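Putative thiol-disulfide isomerase or thioredoxin (Salmonella enterica subsp. enterica serovar Typhimurium, PDB 3L9V) probably catalyses thiol-disulfide exchange as a DsbA paralogue with a thioredoxin fold, introducing or rearranging disulfide bonds in other proteins. Local coordinates at residues P28-F32 with S33-G37; F165-E168 with N169-R173; T111-S114 with R115-D119; E135-F138 with K139-V143. One frame throughout, in Å; residues are numbered along the deposited sequence. Where two conformers were deposited one is given.

Contact 1 (P28-F32 with S33-G37); sequences PCYAF and SQTMG
The helix that carries the second cysteine of the CxxC pattern, Cys26 to Cys29, widens here from alpha-helical to pi-type turns, and Tyr30 and Ala31 meet Gln34, Thr35 and Met36 across the change. The first links are ordinary ones: Ser33 N donates to Cys29 O at 3.0 Å, and Gln34 N to Tyr30 O at 2.8 Å. Ala31 O then takes two donors. Met36 N, five residues on, lies in the carbonyl plane at 2.8 Å, whereas Thr35 N at 3.3 Å stands above that plane. The shorter bond is thus the pi-type one. A CxxC at the start of a helix is characteristic of thioredoxin-fold thiol-disulfide oxidoreductases, consistent with a redox role for this pair, and Cys29 lies at the first turn of this helix, against Thr146 and Pro147. The Tyr30 ring, swung away from its backbone N (chi1 172°), reaches along the helix and touches helix 80-93; CE1 comes 3.6 Å from Gln34 CB. Gln34 bends back at chi2 so that NE2 donates almost straight to Ser33 OG at 2.7 Å, the acceptor in the amide plane. Ser33 OG also has a weak hydrogen bond with Glu84. The selenium SE of Met36, a selenomethionine, packs 3.9 Å from Ala31 CB; Phe32 turns inward, its ring edge-to-face with Tyr174.

Contact 2 (F165-E168 with N169-R173); sequences FSVE and NFRSR
Ser166 meets Asn169 and Phe170 at the start of helix 167-182, just after Phe165, whose backbone N gives a hydrogen bond to a water that also accepts from Asn169 ND2. The OG of Ser166 accepts from Asn169 N at 3.1 Å with an angle of 159° at the hydrogen; it is placed there by a chi1 of 66°, which folds the hydroxyl between the residue's own N and carbonyl carbon. Asn169 CG also packs 3.3 Å from that OG. The carbonyl O of Ser166 receives Phe170 N at 2.9 Å, the first backbone bond of the helix. Next, Val167 O accepts from Arg171 N at 2.8 Å, and the CG1 branch of Val167 lies 3.7 Å from Arg171 NH1. That nitrogen has its polar partner in Met36 O, which ties the helix start to the chain following helix 27-35. Glu168 CA sits 3.9 Å above one face of the same guanidinium, offset toward the rim, and Glu168 CG touches NH2. The carboxylate extends past this group without a salt bridge. Glu168 O takes Ser172 N at 3.1 Å, with the donor above the carbonyl plane. One turn on, the guanidinium of Arg173 lies with a face over Asn169 CB and donates through NH1 to Gly163 O. A serine hydroxyl that accepts the NH three residues on, as Ser166 does, is a classic helix N-cap.

Contact 3 (T111-S114 with R115-D119); sequences TGIS and RGEYD
With chi1 at -164°, Ile113 sends CG1 away from its own N and, continuing extended to CD1, lays this branch across the side chain of Glu117 at about a right angle. CD1 comes 3.6 Å from Glu117 CG and equally near Tyr118 N. In Ser114 the hydroxyl is tucked between backbone N and carbonyl carbon (chi1 72°), which brings OG within 3.2 Å of Glu117 N, from which it accepts. The other branch of Ile113, CG2, packs 4.2 Å from Tyr118 CB and stands at the edge of the tyrosine ring, near its plane. Ser114 is the N-cap of helix 115-121, and Ile113, just before it, packs on the first turn. Beside the hydroxyl, Ser114 O accepts from Tyr118 N at 2.8 Å, nearly in line with the carbonyl, and opens the backbone ladder. The connection from helix 100-111 is short: Gly112 leaves helical angles with a positive phi, and in the ST turn before the cap Thr111 OG1 accepts from Ile113 N at 3.3 Å. Within the new helix Arg115 NE donates to Asp119 OD2 in a 2.8 Å salt bridge; OD2 lies in the guanidinium plane, while NE meets it on the syn side, tilted from the carboxylate plane. Asp119 has a second charged partner, Arg104 at OD1, so one carboxylate joins helix 115-121 to helix 100-111. The Tyr118 ring meets Phe107 of the same helix edge-to-face, and Ile113 touches Phe107 and Met108. The carboxylate of Glu117 turns to a salt bridge with Arg120.

Contact 4 (E135-F138 with K139-V143); sequences ERLF and KEYGV
Phe138 O accepts from Val143 N at 3.1 Å, a nearly straight bond that, with the inner bond from Gly142 N to Lys139 O and the positive phi of Gly142, makes a Schellman motif at the C-terminal end of helix 125-140. The preceding turn is held by Tyr141 N to Leu137 O at 3.0 Å and by Glu140 N to Arg136 O at 3.1 Å, the latter in the carbonyl plane; Lys139 N adds only a weak bond to the same Arg136 O. Further out, Arg136 and Glu140 run side by side in the same direction. Their charged ends stop short of a salt bridge, and the carboxylate oxygen OE2 instead rests against the aliphatic part of the arginine, by CG and CD, at the edge of the guanidinium group, near its plane. Leu137 CD2 touches Glu140 OE1, and Leu137 CB packs 4.0 Å from Tyr141 CD1. Leu137 O lies in the plane of the Tyr141 ring, at its edge. The ring of Tyr141 itself goes inward to the central sheet, meeting Phe21 edge-to-face. Once the chain has turned, Val143 faces Phe21 and Tyr150 on that sheet and is brought back against Phe138, whose ring also packs on Val57 and Leu59. A chi1 of -179° carries the Phe138 ring toward Val143, and chi2 near 96° turns its face to the valine in a CH-pi contact: Val143 CB lies 3.8 Å from the ring centroid, 18° off the normal, and CG1 approaches CE1 to 3.5 Å.

In the fold
Along the chain the order is contact 1, contact 3, contact 4, contact 2, all within the DsbA-like thioredoxin domain. Contacts 1 and 2, centres 12 Å apart, touch through the probable Met36-Arg171 bond and through Phe32 on Phe170; they thus pack helix 27-35, which starts within the CxxC, against the last helix, 167-182. Contact 4 lies across the chain's centre from contact 1, centres 22 Å apart. Contact 3, its centre 40 Å from that of contact 2, opens helix 115-121 in the helical region between strands 52-56 and 148-151, consistent with the helical insertion of DsbA proteins. Helix 125-140, ending at contact 4, leads from that region back to the mixed sheet.

Contact 1 (P28-F32 with S33-G37)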
loop_
_atom_site.group_PDB
_atom_site.type_symbol
_atom_site.label_atom_id
_atom_site.label_comp_id
_atom_site.label_asym_id
_atom_site.label_seq_id
_atom_site.Cartn_x
_atom_site.Cartn_y
_atom_site.Cartn_z
ATOM N N PRO A 28 -9.950 6.087 -1.815
ATOM C CA PRO A 28 -9.733 6.062 -0.368
ATOM C C PRO A 28 -8.265 5.762 -0.009
ATOM O O PRO A 28 -7.807 6.239 1.018
ATOM C CB PRO A 28 -10.651 4.930 0.110
ATOM C CG PRO A 28 -11.637 4.749 -0.960
ATOM C CD PRO A 28 -10.956 5.108 -2.247
ATOM N N CYS A 29 -7.566 4.984 -0.840
ATOM C CA CYS A 29 -6.128 4.740 -0.635
ATOM C C CYS A 29 -5.351 6.036 -0.781
ATOM O O CYS A 29 -4.491 6.343 0.033
ATOM C CB CYS A 29 -5.586 3.701 -1.619
ATOM S SG CYS A 29 -6.378 2.079 -1.568
ATOM N N TYR A 30 -5.676 6.810 -1.817
ATOM C CA TYR A 30 -5.086 8.133 -1.988
ATOM C C TYR A 30 -5.305 8.941 -0.732
ATOM O O TYR A 30 -4.387 9.558 -0.192
ATOM C CB TYR A 30 -5.761 8.860 -3.166
ATOM C CG TYR A 30 -5.340 10.314 -3.307
ATOM C CD1 TYR A 30 -4.000 10.656 -3.478
ATOM C CD2 TYR A 30 -6.284 11.340 -3.286
ATOM C CE1 TYR A 30 -3.609 11.975 -3.634
ATOM C CE2 TYR A 30 -5.899 12.672 -3.440
ATOM C CZ TYR A 30 -4.564 12.976 -3.613
ATOM O OH TYR A 30 -4.173 14.276 -3.751
ATOM N N ALA A 31 -6.553 8.961 -0.257
ATOM C CA ALA A 31 -6.867 9.709 0.957
ATOM C C ALA A 31 -6.061 9.216 2.172
ATOM O O ALA A 31 -5.496 10.027 2.923
ATOM C CB ALA A 31 -8.393 9.690 1.245
ATOM N N PHE A 32 -5.997 7.897 2.383
ATOM C CA PHE A 32 -5.267 7.398 3.564
ATOM C C PHE A 32 -3.785 7.821 3.526
ATOM O O PHE A 32 -3.192 8.189 4.546
ATOM C CB PHE A 32 -5.326 5.867 3.670
ATOM C CG PHE A 32 -6.590 5.340 4.275
ATOM C CD1 PHE A 32 -7.729 6.135 4.363
ATOM C CD2 PHE A 32 -6.648 4.040 4.748
ATOM C CE1 PHE A 32 -8.895 5.639 4.918
ATOM C CE2 PHE A 32 -7.817 3.542 5.311
ATOM C CZ PHE A 32 -8.937 4.338 5.389
ATOM N N SER A 33 -3.189 7.732 2.342
ATOM C CA SER A 33 -1.750 7.922 2.206
ATOM C C SER A 33 -1.391 9.402 2.158
ATOM O O SER A 33 -0.459 9.848 2.824
ATOM C CB SER A 33 -1.255 7.243 0.924
ATOM O OG SER A 33 0.037 7.697 0.562
ATOM N N GLN A 34 -2.141 10.161 1.365
ATOM C CA GLN A 34 -1.687 11.480 0.929
ATOM C C GLN A 34 -2.442 12.693 1.503
ATOM O O GLN A 34 -1.845 13.756 1.653
ATOM C CB GLN A 34 -1.721 11.543 -0.609
ATOM C CG GLN A 34 -0.853 10.493 -1.291
ATOM C CD GLN A 34 0.616 10.711 -1.011
ATOM O OE1 GLN A 34 1.153 11.777 -1.580
ATOM N NE2 GLN A 34 1.263 9.942 -0.279
ATOM N N THR A 35 -3.734 12.564 1.811
ATOM C CA THR A 35 -4.479 13.740 2.251
ATOM C C THR A 35 -5.038 13.679 3.663
ATOM O O THR A 35 -5.235 14.716 4.295
ATOM C CB THR A 35 -5.612 14.064 1.300
ATOM O OG1 THR A 35 -6.558 12.994 1.320
ATOM C CG2 THR A 35 -5.059 14.219 -0.109
HETATM N N MSE A 36 -5.281 12.487 4.184
HETATM C CA MSE A 36 -5.888 12.417 5.508
HETATM C C MSE A 36 -4.953 11.986 6.613
HETATM O O MSE A 36 -5.346 11.961 7.769
HETATM C CB MSE A 36 -7.100 11.502 5.477
HETATM C CG MSE A 36 -8.216 12.044 4.627
HETATM SE SE MSE A 36 -9.741 10.859 4.708
HETATM C CE MSE A 36 -10.942 11.974 3.632
ATOM N N GLY A 37 -3.729 11.619 6.252
ATOM C CA GLY A 37 -2.726 11.227 7.230
ATOM C C GLY A 37 -3.070 9.987 8.044
ATOM O O GLY A 37 -2.611 9.860 9.175
#

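Contact 2 (F165-E168 with N169-R173)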
loop_
_atom_site.group_PDB
_atom_site.type_symbol
_atom_site.label_atom_id
_atom_site.label_comp_id
_atom_site.label_asym_id
_atom_site.label_seq_id
_atom_site.Cartn_x
_atom_site.Cartn_y
_atom_site.Cartn_z
ATOM N N PHE A 165 -17.536 13.286 11.481
ATOM C CA PHE A 165 -17.852 14.467 10.693
ATOM C C PHE A 165 -16.597 15.169 10.212
ATOM O O PHE A 165 -16.674 16.101 9.417
ATOM C CB PHE A 165 -18.692 15.456 11.502
ATOM C CG PHE A 165 -20.004 14.909 11.937
ATOM C CD1 PHE A 165 -20.724 14.074 11.110
ATOM C CD2 PHE A 165 -20.539 15.258 13.164
ATOM C CE1 PHE A 165 -21.946 13.574 11.511
ATOM C CE2 PHE A 165 -21.749 14.758 13.561
ATOM C CZ PHE A 165 -22.454 13.916 12.729
ATOM N N SER A 166 -15.440 14.725 10.682
ATOM C CA SER A 166 -14.195 15.387 10.320
ATOM C C SER A 166 -13.076 14.397 9.979
ATOM O O SER A 166 -13.069 13.251 10.435
ATOM C CB SER A 166 -13.748 16.339 11.442
ATOM O OG SER A 166 -13.405 15.631 12.630
ATOM N N VAL A 167 -12.138 14.857 9.160
ATOM C CA VAL A 167 -10.976 14.068 8.805
ATOM C C VAL A 167 -10.246 13.687 10.074
ATOM O O VAL A 167 -9.814 12.545 10.250
ATOM C CB VAL A 167 -10.024 14.858 7.900
ATOM C CG1 VAL A 167 -8.663 14.162 7.832
ATOM C CG2 VAL A 167 -10.611 15.002 6.535
ATOM N N GLU A 168 -10.154 14.655 10.975
ATOM C CA GLU A 168 -9.395 14.515 12.216
ATOM C C GLU A 168 -9.981 13.461 13.172
ATOM O O GLU A 168 -9.237 12.691 13.778
ATOM C CB GLU A 168 -9.290 15.880 12.905
ATOM C CG GLU A 168 -8.541 15.875 14.222
ATOM C CD GLU A 168 -8.873 17.094 15.070
ATOM O OE1 GLU A 168 -9.783 17.865 14.682
ATOM O OE2 GLU A 168 -8.231 17.283 16.128
ATOM N N ASN A 169 -11.306 13.417 13.309
ATOM C CA ASN A 169 -11.923 12.354 14.111
ATOM C C ASN A 169 -11.876 11.010 13.401
ATOM O O ASN A 169 -11.643 9.978 14.034
ATOM C CB ASN A 169 -13.372 12.696 14.473
ATOM C CG ASN A 169 -13.462 13.848 15.442
ATOM O OD1 ASN A 169 -12.457 14.269 15.995
ATOM N ND2 ASN A 169 -14.662 14.365 15.649
ATOM N N PHE A 170 -12.103 11.018 12.085
ATOM C CA PHE A 170 -12.023 9.768 11.332
ATOM C C PHE A 170 -10.639 9.147 11.486
ATOM O O PHE A 170 -10.514 7.977 11.795
ATOM C CB PHE A 170 -12.340 9.934 9.836
ATOM C CG PHE A 170 -12.422 8.617 9.094
ATOM C CD1 PHE A 170 -11.272 7.993 8.621
ATOM C CD2 PHE A 170 -13.639 7.992 8.902
ATOM C CE1 PHE A 170 -11.338 6.775 7.971
ATOM C CE2 PHE A 170 -13.709 6.772 8.251
ATOM C CZ PHE A 170 -12.556 6.163 7.788
ATOM N N ARG A 171 -9.607 9.942 11.244
ATOM C CA ARG A 171 -8.226 9.483 11.356
ATOM C C ARG A 171 -7.896 8.946 12.758
ATOM O O ARG A 171 -7.301 7.881 12.912
ATOM C CB ARG A 171 -7.282 10.637 11.011
ATOM C CG ARG A 171 -5.819 10.384 11.345
ATOM C CD ARG A 171 -4.934 11.553 10.858
ATOM N NE ARG A 171 -5.109 12.770 11.647
ATOM C CZ ARG A 171 -5.378 13.980 11.155
ATOM N NH1 ARG A 171 -5.511 14.180 9.855
ATOM N NH2 ARG A 171 -5.508 15.001 11.981
ATOM N N SER A 172 -8.290 9.696 13.779
ATOM C CA SER A 172 -8.020 9.299 15.156
ATOM C C SER A 172 -8.724 7.995 15.525
ATOM O O SER A 172 -8.150 7.141 16.211
ATOM C CB SER A 172 -8.450 10.392 16.136
ATOM O OG SER A 172 -7.728 11.585 15.907
ATOM N N ARG A 173 -9.965 7.843 15.082
ATOM C CA ARG A 173 -10.710 6.642 15.432
ATOM C C ARG A 173 -10.174 5.417 14.715
ATOM O O ARG A 173 -10.077 4.350 15.307
ATOM C CB ARG A 173 -12.209 6.829 15.201
ATOM C CG ARG A 173 -12.788 7.853 16.156
ATOM C CD ARG A 173 -14.147 8.367 15.700
ATOM N NE ARG A 173 -14.504 9.522 16.507
ATOM C CZ ARG A 173 -15.585 10.267 16.326
ATOM N NH1 ARG A 173 -16.430 9.991 15.347
ATOM N NH2 ARG A 173 -15.808 11.296 17.127
HETATM O O HOH W 1 -17.314 13.593 14.663
#

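Contact 3 (T111-S114 with R115-D119)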
loop_
_atom_site.group_PDB
_atom_site.type_symbol
_atom_site.label_atom_id
_atom_site.label_comp_id
_atom_site.label_asym_id
_atom_site.label_seq_id
_atom_site.Cartn_x
_atom_site.Cartn_y
_atom_site.Cartn_z
ATOM N N THR A 111 12.921 8.872 -8.664
ATOM C CA THR A 111 14.093 8.251 -8.055
ATOM C C THR A 111 15.456 8.653 -8.655
ATOM O O THR A 111 16.489 8.515 -7.998
ATOM C CB THR A 111 13.956 6.743 -8.084
ATOM O OG1 THR A 111 13.958 6.308 -9.450
ATOM C CG2 THR A 111 12.619 6.326 -7.374
ATOM N N GLY A 112 15.444 9.146 -9.888
ATOM C CA GLY A 112 16.673 9.497 -10.578
ATOM C C GLY A 112 17.303 8.278 -11.233
ATOM O O GLY A 112 18.414 8.367 -11.742
ATOM N N ILE A 113 16.616 7.135 -11.210
ATOM C CA ILE A 113 17.166 5.943 -11.851
ATOM C C ILE A 113 17.226 6.215 -13.359
ATOM O O ILE A 113 16.421 6.981 -13.883
ATOM C CB ILE A 113 16.362 4.645 -11.521
ATOM C CG1 ILE A 113 17.159 3.392 -11.876
ATOM C CG2 ILE A 113 15.037 4.569 -12.261
ATOM C CD1 ILE A 113 16.330 2.091 -11.752
ATOM N N SER A 114 18.191 5.625 -14.048
ATOM C CA SER A 114 18.316 5.866 -15.477
ATOM C C SER A 114 17.383 4.954 -16.251
ATOM O O SER A 114 16.927 3.909 -15.749
ATOM C CB SER A 114 19.762 5.684 -15.940
ATOM O OG SER A 114 20.140 4.324 -15.939
ATOM N N ARG A 115 17.088 5.363 -17.475
ATOM C CA ARG A 115 16.314 4.556 -18.401
ATOM C C ARG A 115 16.822 3.123 -18.513
ATOM O O ARG A 115 16.048 2.177 -18.395
ATOM C CB ARG A 115 16.296 5.218 -19.780
ATOM C CG ARG A 115 15.684 4.371 -20.859
ATOM C CD ARG A 115 14.230 3.987 -20.551
ATOM N NE ARG A 115 13.639 3.218 -21.660
ATOM C CZ ARG A 115 13.014 3.766 -22.705
ATOM N NH1 ARG A 115 12.881 5.078 -22.798
ATOM N NH2 ARG A 115 12.517 3.003 -23.656
ATOM N N GLY A 116 18.122 2.967 -18.748
ATOM C CA GLY A 116 18.725 1.655 -18.906
ATOM C C GLY A 116 18.669 0.798 -17.645
ATOM O O GLY A 116 18.512 -0.409 -17.724
ATOM N N GLU A 117 18.822 1.414 -16.480
ATOM C CA GLU A 117 18.737 0.674 -15.228
ATOM C C GLU A 117 17.288 0.280 -14.934
ATOM O O GLU A 117 17.018 -0.842 -14.491
ATOM C CB GLU A 117 19.315 1.481 -14.075
ATOM C CG GLU A 117 19.488 0.665 -12.800
ATOM C CD GLU A 117 20.433 -0.510 -12.991
ATOM O OE1 GLU A 117 21.562 -0.292 -13.484
ATOM O OE2 GLU A 117 20.050 -1.651 -12.647
ATOM N N TYR A 118 16.345 1.177 -15.213
ATOM C CA TYR A 118 14.933 0.819 -15.027
ATOM C C TYR A 118 14.586 -0.403 -15.857
ATOM O O TYR A 118 14.077 -1.397 -15.332
ATOM C CB TYR A 118 14.012 1.990 -15.364
ATOM C CG TYR A 118 12.557 1.692 -15.134
ATOM C CD1 TYR A 118 11.796 1.100 -16.129
ATOM C CD2 TYR A 118 11.937 1.997 -13.922
ATOM C CE1 TYR A 118 10.444 0.822 -15.942
ATOM C CE2 TYR A 118 10.583 1.726 -13.728
ATOM C CZ TYR A 118 9.850 1.132 -14.734
ATOM O OH TYR A 118 8.519 0.853 -14.556
ATOM N N ASP A 119 14.925 -0.353 -17.147
ATOM C CA ASP A 119 14.560 -1.417 -18.078
ATOM C C ASP A 119 15.166 -2.760 -17.678
ATOM O O ASP A 119 14.543 -3.791 -17.856
ATOM C CB ASP A 119 14.929 -1.057 -19.528
ATOM C CG ASP A 119 14.005 0.007 -20.122
ATOM O OD1 ASP A 119 12.923 0.270 -19.536
ATOM O OD2 ASP A 119 14.361 0.586 -21.172
#

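Contact 4 (E135-F138 with K139-V143)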
loop_
_atom_site.group_PDB
_atom_site.type_symbol
_atom_site.label_atom_id
_atom_site.label_comp_id
_atom_site.label_asym_id
_atom_site.label_seq_id
_atom_site.Cartn_x
_atom_site.Cartn_y
_atom_site.Cartn_z
ATOM N N GLU A 135 1.301 -10.859 -5.128
ATOM C CA GLU A 135 0.175 -11.614 -5.635
ATOM C C GLU A 135 -0.119 -12.809 -4.717
ATOM O O GLU A 135 -1.275 -13.176 -4.526
ATOM C CB GLU A 135 0.425 -12.065 -7.072
ATOM C CG GLU A 135 0.712 -10.919 -8.058
ATOM C CD GLU A 135 -0.517 -10.041 -8.367
ATOM O OE1 GLU A 135 -1.585 -10.250 -7.751
ATOM O OE2 GLU A 135 -0.408 -9.133 -9.232
ATOM N N ARG A 136 0.927 -13.399 -4.139
ATOM C CA ARG A 136 0.758 -14.504 -3.199
ATOM C C ARG A 136 0.009 -14.009 -1.955
ATOM O O ARG A 136 -0.999 -14.589 -1.545
ATOM C CB ARG A 136 2.127 -15.097 -2.812
ATOM C CG ARG A 136 2.078 -16.152 -1.716
ATOM C CD ARG A 136 3.305 -17.094 -1.766
ATOM N NE ARG A 136 4.540 -16.440 -1.347
ATOM C CZ ARG A 136 5.474 -15.979 -2.180
ATOM N NH1 ARG A 136 5.331 -16.088 -3.498
ATOM N NH2 ARG A 136 6.556 -15.400 -1.690
ATOM N N LEU A 137 0.482 -12.909 -1.385
ATOM C CA LEU A 137 -0.107 -12.413 -0.152
ATOM C C LEU A 137 -1.543 -11.912 -0.361
ATOM O O LEU A 137 -2.354 -11.939 0.573
ATOM C CB LEU A 137 0.794 -11.373 0.499
ATOM C CG LEU A 137 2.179 -11.912 0.889
ATOM C CD1 LEU A 137 3.095 -10.791 1.422
ATOM C CD2 LEU A 137 2.058 -13.061 1.909
ATOM N N PHE A 138 -1.863 -11.487 -1.585
ATOM C CA PHE A 138 -3.226 -11.056 -1.900
ATOM C C PHE A 138 -4.131 -12.239 -1.614
ATOM O O PHE A 138 -5.194 -12.082 -1.041
ATOM C CB PHE A 138 -3.360 -10.622 -3.366
ATOM C CG PHE A 138 -4.754 -10.126 -3.760
ATOM C CD1 PHE A 138 -5.055 -8.779 -3.768
ATOM C CD2 PHE A 138 -5.734 -11.014 -4.168
ATOM C CE1 PHE A 138 -6.332 -8.316 -4.139
ATOM C CE2 PHE A 138 -7.003 -10.557 -4.549
ATOM C CZ PHE A 138 -7.291 -9.202 -4.534
ATOM N N LYS A 139 -3.687 -13.430 -1.997
ATOM C CA LYS A 139 -4.522 -14.614 -1.814
ATOM C C LYS A 139 -4.531 -15.115 -0.370
ATOM O O LYS A 139 -5.577 -15.518 0.123
ATOM C CB LYS A 139 -4.153 -15.730 -2.798
ATOM C CG LYS A 139 -4.195 -15.304 -4.268
ATOM C CD LYS A 139 -3.991 -16.490 -5.203
ATOM C CE LYS A 139 -2.741 -17.276 -4.836
ATOM N NZ LYS A 139 -2.589 -18.491 -5.686
ATOM N N GLU A 140 -3.393 -15.035 0.318
ATOM C CA GLU A 140 -3.285 -15.531 1.694
ATOM C C GLU A 140 -4.075 -14.695 2.691
ATOM O O GLU A 140 -4.631 -15.233 3.642
ATOM C CB GLU A 140 -1.818 -15.600 2.138
ATOM C CG GLU A 140 -0.987 -16.636 1.361
ATOM C CD GLU A 140 0.434 -16.740 1.881
ATOM O OE1 GLU A 140 0.691 -16.339 3.041
ATOM O OE2 GLU A 140 1.300 -17.209 1.124
ATOM N N TYR A 141 -4.097 -13.380 2.479
ATOM C CA TYR A 141 -4.807 -12.470 3.358
ATOM C C TYR A 141 -6.285 -12.436 3.011
ATOM O O TYR A 141 -7.070 -11.812 3.709
ATOM C CB TYR A 141 -4.244 -11.040 3.265
ATOM C CG TYR A 141 -3.012 -10.811 4.094
ATOM C CD1 TYR A 141 -1.756 -11.058 3.575
ATOM C CD2 TYR A 141 -3.106 -10.359 5.409
ATOM C CE1 TYR A 141 -0.636 -10.866 4.326
ATOM C CE2 TYR A 141 -1.977 -10.158 6.171
ATOM C CZ TYR A 141 -0.739 -10.422 5.613
ATOM O OH TYR A 141 0.410 -10.232 6.333
ATOM N N GLY A 142 -6.655 -13.072 1.912
ATOM C CA GLY A 142 -8.045 -13.092 1.482
ATOM C C GLY A 142 -8.535 -11.714 1.055
ATOM O O GLY A 142 -9.673 -11.347 1.328
ATOM N N VAL A 143 -7.684 -10.951 0.373
ATOM C CA VAL A 143 -8.016 -9.558 0.053
ATOM C C VAL A 143 -9.199 -9.438 -0.888
ATOM O O VAL A 143 -9.294 -10.175 -1.856
ATOM C CB VAL A 143 -6.815 -8.811 -0.564
ATOM C CG1 VAL A 143 -7.188 -7.361 -0.872
ATOM C CG2 VAL A 143 -5.662 -8.851 0.407
#